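Glycoside hydrolase family 16 protein (Bacteroides ovatus, PDB 7KR6) probably cleaves internal glycosidic bonds of mixed-linkage beta-glucans as an endo-acting member of glycoside hydrolase family 16. Local coordinates at residues A[135-138]-A[139-143]; A[105-108]-A[109-112]; A[201-205]-A[206-210]. The protein carries 1 engineered substitution. All blocks are in the same frame, centred on the assembly; numbering follows the deposited sequence.

Contact 1. Residues A[135-138]-A[139-143]; sequences NDKQ and WPACG. With BGC (beta-D-glucopyranose), chain C; BGC (beta-D-glucopyranose), chain B; G2F (2-deoxy-2-fluoro-alpha-D-glucopyranose), chain D.
A cis-proline turn running from Q138 to A141 lines the glycan-binding cleft, in the loop between strands 125-133 and 144-150. A141 N donates to Q138 O at 2.9 Å, in the carbonyl plane and on a lone pair, although the N-H...O angle of 133° shows a bent bond. The cis peptide between W139 and P140 and their backbone torsions fit a type VIa turn. A type I turn from P140 to G143 overlaps it and is closed by G143 N donating to P140 O at 2.9 Å. Upstream, N135 forms an Asx turn: its OD1 accepts from K137 N at 2.9 Å, while the same OD1 lies 3.6 Å from C142 CB. K137 O approaches this CB as well, so the C142 methylene packs against one side-chain and one backbone oxygen, where the two ends of the loop come together.

The ligand side is carried by W139 and Q138. With CG anti to the backbone N (chi1 -175°), the W139 indole lies between P140 and the glycan. P140 CB lies 3.7 Å above the centre of one face of the ring, and on the opposite face C3 of the chain C glucose stands 3.6 Å above the plane, displaced toward the rim. The 2-fluoro sugar approaches obliquely, its F2 being 3.3 Å from W139 NE1. The extended Q138 chain reaches one sugar further along the glycan, where NE2 donates to O3 of the chain B glucose at 2.8 Å, a weak bond with an angle of 125°. N61 and R98 supply further hydrogen bonds to the ligand. An indole face packed against a pyranose is characteristic of carbohydrate-binding clefts, as in family 16 glucanases.

Contact 2. Residues A[105-108]-A[109-112]; sequences KSFK and YRKI
K108 lies alongside Y109, its side chain pointing the same way as its neighbour's. From CB, 3.4 Å from Y109 N, the chain passes to CG, which is 3.8 Å from Y109 CG at the root of the ring. Because CG is anti to the backbone N (chi1 167°) and the rest of the chain is extended, CE arrives over the ring face, 3.7 Å from the Y109 centroid and 23° off the normal, a CH-pi contact. NZ continues past the ring to bond to H229 O, and Y109 OH is bonded to ND1 of the same H229.

F107 points into the other side of the bend. Its CE2 edge meets R110 O at 3.6 Å, near the ring plane, CD2 touches R110 CB, and CZ packs on I112 CB at 3.8 Å, the two side chains crossing at about a right angle. The R110 guanidinium leads elsewhere, to a salt bridge with the C-terminal carboxylate of L272.

No hydrogen bond links the two halves of this bend. Across it the contacts are CH-pi and apolar packing, apart from the F107 edge against R110 O, a buried oxygen with no hydrogen-bond partner in the model.

Contact 3. Residues A[201-205]-A[206-210]; sequences LDWDE and NNLTI
Backbone hydrogen bonds between D202 and T209 set the register of this beta hairpin, in which the N-to-C directions of 201-203 and 207-210 make 167°, close to antiparallel. D202 N donates to T209 O at 2.8 Å and T209 N returns a bond to D202 O at 2.9 Å, making this the hydrogen-bonded pair between the non-hydrogen-bonded pairs L201-I210 and W203-L208. A further bond, D204 N to N207 O at 3.1 Å, carries the pairing into the turn. CA-H...O contacts from L201, W203 and L208 accompany these bonds.

Side-chain hydrogen bonding closes the turn. With its CG between the backbone N and the carbonyl carbon (chi1 70°), D204 brings OD1 over the turn, where it accepts from N207 N at 2.8 Å, nearly along the C-O axis, and from N206 N at 2.9 Å, from above the carboxylate plane. The bond to N206 is that of an Asx turn, and two backbone donors grip the one oxygen.

Water extends both patterns. One molecule donates to D204 OD2 at 2.6 Å and to N207 OD1; another links D202 OD2 to T209 O, which thus has two donors.

Apolar packing occupies the face bearing L201, W203, L208 and I210. L208 CD2 sits over the five-membered ring of W203, 3.7 Å from its centroid and 29° off the normal, a CH-pi contact, while L201 CD1 meets I210 CD1 at 4.0 Å.

Around the hairpin, strand 197-203 pairs on its other edge with strand 112-117, and strand 207-212 pairs with 215-221. From the apolar face, L201 and W203 pack on M131 of strand 125-133, and L208 and I210 reach strand 164-171.

In the fold
From the N terminus the order is contact 2, contact 1, contact 3, in series, with none nested or crossing. Contact 2 turns the chain from strand 93-107 into 112-117; contact 1 forms the loop between 125-133 and 144-150; contact 3 closes the hairpin 197-203/207-212. Contacts 2 and 3 have centres about 10 Å apart and touch: I112 O lies 2.8 Å from L201 N, a probable hydrogen bond, the Y109 and W203 rings meet edge-to-face, and the F107 ring meets W203 with planes at about 75°. Contact 1 stands apart at the glycan cleft, its centre about 17 and 19 Å from those of contacts 2 and 3. Strand 125-133, which leads into it, packs through M131 against both.

Contact 1. Residues A[135-138]-A[139-143]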
loop_
_atom_site.group_PDB
_atom_site.type_symbol
_atom_site.label_atom_id
_atom_site.label_comp_id
_atom_site.label_asym_id
_atom_site.label_seq_id
_atom_site.Cartn_x
_atom_site.Cartn_y
_atom_site.Cartn_z
ATOM N N ASN A 135 23.971 2.912 7.700
ATOM C CA ASN A 135 24.409 4.283 8.056
ATOM C C ASN A 135 23.693 4.611 9.354
ATOM O O ASN A 135 22.879 3.783 9.815
ATOM C CB ASN A 135 24.134 5.237 6.888
ATOM C CG ASN A 135 22.669 5.253 6.513
ATOM O OD1 ASN A 135 21.841 5.566 7.340
ATOM N ND2 ASN A 135 22.354 4.929 5.266
ATOM N N ASP A 136 23.876 5.817 9.862
ATOM C CA ASP A 136 23.247 6.190 11.141
ATOM C C ASP A 136 22.065 7.133 10.913
ATOM O O ASP A 136 21.619 7.758 11.896
ATOM C CB ASP A 136 24.305 6.735 12.101
ATOM C CG ASP A 136 25.163 5.629 12.701
ATOM O OD1 ASP A 136 24.622 4.493 12.979
ATOM O OD2 ASP A 136 26.361 5.902 12.890
ATOM N N LYS A 137 21.463 7.144 9.716
ATOM C CA LYS A 137 20.224 7.928 9.492
ATOM C C LYS A 137 19.051 7.156 10.082
ATOM O O LYS A 137 19.122 5.948 10.078
ATOM C CB LYS A 137 20.037 8.230 8.011
ATOM C CG LYS A 137 21.212 8.983 7.414
ATOM C CD LYS A 137 20.948 9.512 6.059
ATOM C CE LYS A 137 21.876 10.641 5.671
ATOM N NZ LYS A 137 22.976 10.133 4.815
ATOM N N GLN A 138 18.090 7.866 10.652
ATOM C CA GLN A 138 16.902 7.209 11.237
ATOM C C GLN A 138 15.981 6.853 10.068
ATOM O O GLN A 138 15.912 7.703 9.135
ATOM C CB GLN A 138 16.177 8.114 12.226
ATOM C CG GLN A 138 15.205 7.312 13.079
ATOM C CD GLN A 138 14.714 8.074 14.279
ATOM O OE1 GLN A 138 15.122 9.214 14.515
ATOM N NE2 GLN A 138 13.801 7.463 15.017
ATOM N N TRP A 139 15.341 5.672 10.134
ATOM C CA TRP A 139 14.273 5.276 9.168
ATOM C C TRP A 139 13.354 6.471 9.014
ATOM O O TRP A 139 12.972 7.089 10.006
ATOM C CB TRP A 139 13.510 4.029 9.663
ATOM C CG TRP A 139 12.496 3.477 8.701
ATOM C CD1 TRP A 139 12.639 2.430 7.816
ATOM C CD2 TRP A 139 11.150 3.938 8.551
ATOM N NE1 TRP A 139 11.491 2.252 7.096
ATOM C CE2 TRP A 139 10.535 3.135 7.560
ATOM C CE3 TRP A 139 10.413 4.963 9.156
ATOM C CZ2 TRP A 139 9.231 3.361 7.157
ATOM C CZ3 TRP A 139 9.109 5.164 8.771
ATOM C CH2 TRP A 139 8.532 4.376 7.775
ATOM N N PRO A 140 12.866 6.829 7.803
ATOM C CA PRO A 140 13.149 6.113 6.567
ATOM C C PRO A 140 14.341 6.652 5.785
ATOM O O PRO A 140 14.590 6.203 4.690
ATOM C CB PRO A 140 11.870 6.374 5.755
ATOM C CG PRO A 140 11.467 7.771 6.145
ATOM C CD PRO A 140 11.886 7.891 7.596
ATOM N N ALA A 141 15.079 7.610 6.345
ATOM C CA ALA A 141 16.195 8.219 5.589
ATOM C C ALA A 141 17.349 7.235 5.375
ATOM O O ALA A 141 18.212 7.499 4.522
ATOM C CB ALA A 141 16.648 9.456 6.331
ATOM N N CYS A 142 17.434 6.130 6.137
ATOM C CA CYS A 142 18.438 5.079 5.860
ATOM C C CYS A 142 18.037 4.279 4.615
ATOM O O CYS A 142 18.903 3.659 4.040
ATOM C CB CYS A 142 18.592 4.148 7.038
ATOM S SG CYS A 142 17.022 3.431 7.592
ATOM N N GLY A 143 16.761 4.353 4.206
ATOM C CA GLY A 143 16.244 3.527 3.106
ATOM C C GLY A 143 15.871 2.147 3.617
ATOM O O GLY A 143 16.505 1.619 4.548
HETATM C C2 BGC C . 8.467 1.058 10.754
HETATM C C3 BGC C . 9.404 2.150 11.331
HETATM C C4 BGC C . 10.706 1.583 11.851
HETATM C C5 BGC C . 11.421 0.721 10.791
HETATM C C6 BGC C . 12.680 0.035 11.260
HETATM C C1 BGC C . 9.310 0.267 9.790
HETATM O O2 BGC C . 7.308 1.571 10.167
HETATM O O3 BGC C . 8.624 2.810 12.335
HETATM O O4 BGC C . 11.562 2.680 12.275
HETATM O O5 BGC C . 10.478 -0.307 10.352
HETATM O O6 BGC C . 12.398 -0.844 12.377
HETATM C C2 BGC B . 13.237 3.558 13.642
HETATM C C3 BGC B . 13.652 3.736 15.101
HETATM C C4 BGC B . 12.462 4.174 15.899
HETATM C C5 BGC B . 11.303 3.188 15.696
HETATM C C6 BGC B . 10.094 3.603 16.490
HETATM C C1 BGC B . 12.068 2.558 13.536
HETATM O O2 BGC B . 14.339 3.052 12.914
HETATM O O3 BGC B . 14.594 4.804 15.096
HETATM O O4 BGC B . 12.814 4.129 17.292
HETATM O O5 BGC B . 11.004 3.097 14.292
HETATM O O6 BGC B . 9.515 4.828 16.071
HETATM C C1 G2F D . 9.537 -2.181 5.964
HETATM C C2 G2F D . 8.863 -1.326 6.981
HETATM C C3 G2F D . 9.251 -1.723 8.390
HETATM C C4 G2F D . 8.867 -3.168 8.586
HETATM C C5 G2F D . 9.669 -3.990 7.529
HETATM C C6 G2F D . 9.527 -5.493 7.581
HETATM O O3 G2F D . 8.619 -0.865 9.334
HETATM O O4 G2F D . 9.189 -3.537 9.973
HETATM O O5 G2F D . 9.356 -3.589 6.180
HETATM O O6 G2F D . 8.097 -5.859 7.604
HETATM F F2 G2F D . 9.116 0.043 6.665
#

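Contact 2. Residues A[105-108]-A[109-112]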
loop_
_atom_site.group_PDB
_atom_site.type_symbol
_atom_site.label_atom_id
_atom_site.label_comp_id
_atom_site.label_asym_id
_atom_site.label_seq_id
_atom_site.Cartn_x
_atom_site.Cartn_y
_atom_site.Cartn_z
ATOM N N LYS A 105 27.688 -6.805 8.188
ATOM C CA LYS A 105 27.695 -7.307 6.807
ATOM C C LYS A 105 26.760 -6.402 6.017
ATOM O O LYS A 105 25.523 -6.406 6.269
ATOM C CB LYS A 105 27.226 -8.753 6.729
ATOM C CG LYS A 105 27.426 -9.434 5.396
ATOM C CD LYS A 105 28.874 -9.597 4.942
ATOM C CE LYS A 105 29.775 -10.037 6.078
ATOM N NZ LYS A 105 31.108 -10.481 5.603
ATOM N N SER A 106 27.306 -5.708 5.051
ATOM C CA SER A 106 26.512 -4.812 4.182
ATOM C C SER A 106 27.099 -4.836 2.775
ATOM O O SER A 106 28.229 -5.306 2.596
ATOM C CB SER A 106 26.404 -3.444 4.737
ATOM O OG SER A 106 27.673 -2.768 4.743
ATOM N N PHE A 107 26.299 -4.469 1.796
ATOM C CA PHE A 107 26.689 -4.619 0.382
ATOM C C PHE A 107 25.868 -3.662 -0.480
ATOM O O PHE A 107 24.892 -3.113 -0.006
ATOM C CB PHE A 107 26.523 -6.056 -0.064
ATOM C CG PHE A 107 25.072 -6.468 -0.162
ATOM C CD1 PHE A 107 24.378 -6.799 0.997
ATOM C CD2 PHE A 107 24.424 -6.531 -1.384
ATOM C CE1 PHE A 107 23.029 -7.133 0.930
ATOM C CE2 PHE A 107 23.094 -6.925 -1.448
ATOM C CZ PHE A 107 22.410 -7.220 -0.293
ATOM N N LYS A 108 26.288 -3.514 -1.728
ATOM C CA LYS A 108 25.676 -2.585 -2.700
ATOM C C LYS A 108 25.731 -3.271 -4.052
ATOM O O LYS A 108 26.812 -3.821 -4.423
ATOM C CB LYS A 108 26.476 -1.269 -2.667
ATOM C CG LYS A 108 26.219 -0.282 -3.780
ATOM C CD LYS A 108 27.144 0.930 -3.785
ATOM C CE LYS A 108 26.784 1.860 -4.928
ATOM N NZ LYS A 108 27.529 3.138 -4.883
ATOM N N TYR A 109 24.641 -3.212 -4.809
ATOM C CA TYR A 109 24.581 -3.659 -6.213
ATOM C C TYR A 109 25.052 -5.112 -6.359
ATOM O O TYR A 109 25.895 -5.401 -7.253
ATOM C CB TYR A 109 25.422 -2.722 -7.100
ATOM C CG TYR A 109 25.014 -1.279 -7.230
ATOM C CD1 TYR A 109 23.776 -0.764 -6.840
ATOM C CD2 TYR A 109 25.893 -0.384 -7.824
ATOM C CE1 TYR A 109 23.449 0.584 -6.982
ATOM C CE2 TYR A 109 25.568 0.952 -7.994
ATOM C CZ TYR A 109 24.361 1.458 -7.552
ATOM O OH TYR A 109 24.079 2.794 -7.720
ATOM N N ARG A 110 24.571 -6.016 -5.511
ATOM C CA ARG A 110 24.792 -7.465 -5.692
ATOM C C ARG A 110 23.449 -8.157 -5.538
ATOM O O ARG A 110 22.550 -7.575 -4.912
ATOM C CB ARG A 110 25.721 -8.063 -4.636
ATOM C CG ARG A 110 27.098 -7.421 -4.572
ATOM C CD ARG A 110 27.904 -7.640 -5.816
ATOM N NE ARG A 110 29.278 -7.263 -5.494
ATOM C CZ ARG A 110 30.276 -8.108 -5.216
ATOM N NH1 ARG A 110 31.469 -7.621 -4.923
ATOM N NH2 ARG A 110 30.094 -9.420 -5.236
ATOM N N LYS A 111 23.359 -9.344 -6.099
ATOM C CA LYS A 111 22.180 -10.218 -5.888
ATOM C C LYS A 111 22.242 -10.825 -4.498
ATOM O O LYS A 111 23.307 -11.366 -4.111
ATOM C CB LYS A 111 22.170 -11.298 -6.950
ATOM C CG LYS A 111 20.919 -12.164 -6.937
ATOM C CD LYS A 111 20.910 -13.250 -7.993
ATOM C CE LYS A 111 19.510 -13.764 -8.197
ATOM N NZ LYS A 111 19.493 -14.902 -9.139
ATOM N N ILE A 112 21.132 -10.774 -3.744
ATOM C CA ILE A 112 21.043 -11.458 -2.445
ATOM C C ILE A 112 19.897 -12.478 -2.551
ATOM O O ILE A 112 18.877 -12.187 -3.247
ATOM C CB ILE A 112 20.869 -10.501 -1.256
ATOM C CG1 ILE A 112 20.787 -11.288 0.056
ATOM C CG2 ILE A 112 19.706 -9.572 -1.508
ATOM C CD1 ILE A 112 20.767 -10.455 1.284
#

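Contact 3. Residues A[201-205]-A[206-210]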
loop_
_atom_site.group_PDB
_atom_site.type_symbol
_atom_site.label_atom_id
_atom_site.label_comp_id
_atom_site.label_asym_id
_atom_site.label_seq_id
_atom_site.Cartn_x
_atom_site.Cartn_y
_atom_site.Cartn_z
ATOM N N LEU A 201 16.755 -10.905 -4.551
ATOM C CA LEU A 201 16.740 -9.486 -4.940
ATOM C C LEU A 201 17.939 -9.230 -5.833
ATOM O O LEU A 201 19.078 -9.442 -5.352
ATOM C CB LEU A 201 16.836 -8.586 -3.711
ATOM C CG LEU A 201 16.984 -7.105 -4.042
ATOM C CD1 LEU A 201 15.693 -6.503 -4.557
ATOM C CD2 LEU A 201 17.461 -6.338 -2.856
ATOM N N ASP A 202 17.677 -8.772 -7.039
ATOM C CA ASP A 202 18.694 -8.226 -7.964
ATOM C C ASP A 202 18.734 -6.720 -7.747
ATOM O O ASP A 202 17.670 -6.076 -7.629
ATOM C CB ASP A 202 18.363 -8.569 -9.400
ATOM C CG ASP A 202 18.721 -9.983 -9.796
ATOM O OD1 ASP A 202 19.943 -10.310 -9.763
ATOM O OD2 ASP A 202 17.803 -10.712 -10.204
ATOM N N TRP A 203 19.916 -6.129 -7.779
ATOM C CA TRP A 203 20.078 -4.706 -7.430
ATOM C C TRP A 203 21.202 -4.160 -8.317
ATOM O O TRP A 203 22.304 -4.737 -8.275
ATOM C CB TRP A 203 20.411 -4.605 -5.953
ATOM C CG TRP A 203 20.680 -3.240 -5.417
ATOM C CD1 TRP A 203 20.419 -2.013 -5.950
ATOM C CD2 TRP A 203 21.226 -3.017 -4.115
ATOM N NE1 TRP A 203 20.731 -1.042 -5.043
ATOM C CE2 TRP A 203 21.272 -1.626 -3.921
ATOM C CE3 TRP A 203 21.676 -3.869 -3.110
ATOM C CZ2 TRP A 203 21.754 -1.070 -2.732
ATOM C CZ3 TRP A 203 22.161 -3.319 -1.935
ATOM C CH2 TRP A 203 22.186 -1.928 -1.751
ATOM N N ASP A 204 20.866 -3.179 -9.134
ATOM C CA ASP A 204 21.881 -2.407 -9.903
ATOM C C ASP A 204 21.527 -0.934 -9.809
ATOM O O ASP A 204 20.616 -0.595 -9.069
ATOM C CB ASP A 204 22.010 -2.950 -11.321
ATOM C CG ASP A 204 20.827 -2.712 -12.256
ATOM O OD1 ASP A 204 19.948 -1.913 -11.940
ATOM O OD2 ASP A 204 20.840 -3.314 -13.371
ATOM N N GLU A 205 22.208 -0.060 -10.559
ATOM C CA GLU A 205 21.972 1.392 -10.429
ATOM C C GLU A 205 20.575 1.794 -10.918
ATOM O O GLU A 205 20.181 2.905 -10.581
ATOM C CB GLU A 205 23.077 2.208 -11.119
ATOM C CG GLU A 205 23.125 2.026 -12.608
ATOM C CD GLU A 205 24.340 2.671 -13.266
ATOM O OE1 GLU A 205 25.096 3.323 -12.551
ATOM O OE2 GLU A 205 24.514 2.498 -14.476
ATOM N N ASN A 206 19.864 0.932 -11.662
ATOM C CA ASN A 206 18.564 1.270 -12.259
ATOM C C ASN A 206 17.407 0.570 -11.546
ATOM O O ASN A 206 16.368 1.193 -11.410
ATOM C CB ASN A 206 18.546 0.935 -13.744
ATOM C CG ASN A 206 19.505 1.824 -14.506
ATOM O OD1 ASN A 206 20.364 1.337 -15.241
ATOM N ND2 ASN A 206 19.490 3.101 -14.194
ATOM N N ASN A 207 17.581 -0.682 -11.150
ATOM C CA ASN A 207 16.444 -1.560 -10.763
ATOM C C ASN A 207 16.698 -2.373 -9.510
ATOM O O ASN A 207 17.813 -2.879 -9.250
ATOM C CB ASN A 207 16.117 -2.522 -11.903
ATOM C CG ASN A 207 15.699 -1.799 -13.168
ATOM O OD1 ASN A 207 16.339 -1.962 -14.221
ATOM N ND2 ASN A 207 14.646 -1.029 -13.091
ATOM N N LEU A 208 15.614 -2.541 -8.737
ATOM C CA LEU A 208 15.501 -3.575 -7.695
ATOM C C LEU A 208 14.497 -4.600 -8.216
ATOM O O LEU A 208 13.356 -4.195 -8.464
ATOM C CB LEU A 208 14.990 -2.921 -6.413
ATOM C CG LEU A 208 15.965 -1.975 -5.730
ATOM C CD1 LEU A 208 15.258 -1.263 -4.603
ATOM C CD2 LEU A 208 17.200 -2.704 -5.204
ATOM N N THR A 209 14.907 -5.842 -8.436
ATOM C CA THR A 209 13.998 -6.868 -8.977
ATOM C C THR A 209 13.911 -7.995 -7.986
ATOM O O THR A 209 14.943 -8.601 -7.652
ATOM C CB THR A 209 14.450 -7.376 -10.336
ATOM O OG1 THR A 209 14.413 -6.256 -11.195
ATOM C CG2 THR A 209 13.590 -8.536 -10.811
ATOM N N ILE A 210 12.703 -8.271 -7.502
ATOM C CA ILE A 210 12.397 -9.380 -6.594
ATOM C C ILE A 210 11.967 -10.611 -7.395
ATOM O O ILE A 210 11.110 -10.458 -8.289
ATOM C CB ILE A 210 11.331 -8.941 -5.556
ATOM C CG1 ILE A 210 11.821 -7.823 -4.618
ATOM C CG2 ILE A 210 10.940 -10.139 -4.749
ATOM C CD1 ILE A 210 11.733 -6.438 -5.180
HETATM O O HOH W 1 15.615 -11.216 -8.607
HETATM O O HOH W 2 18.481 -4.010 -14.189
#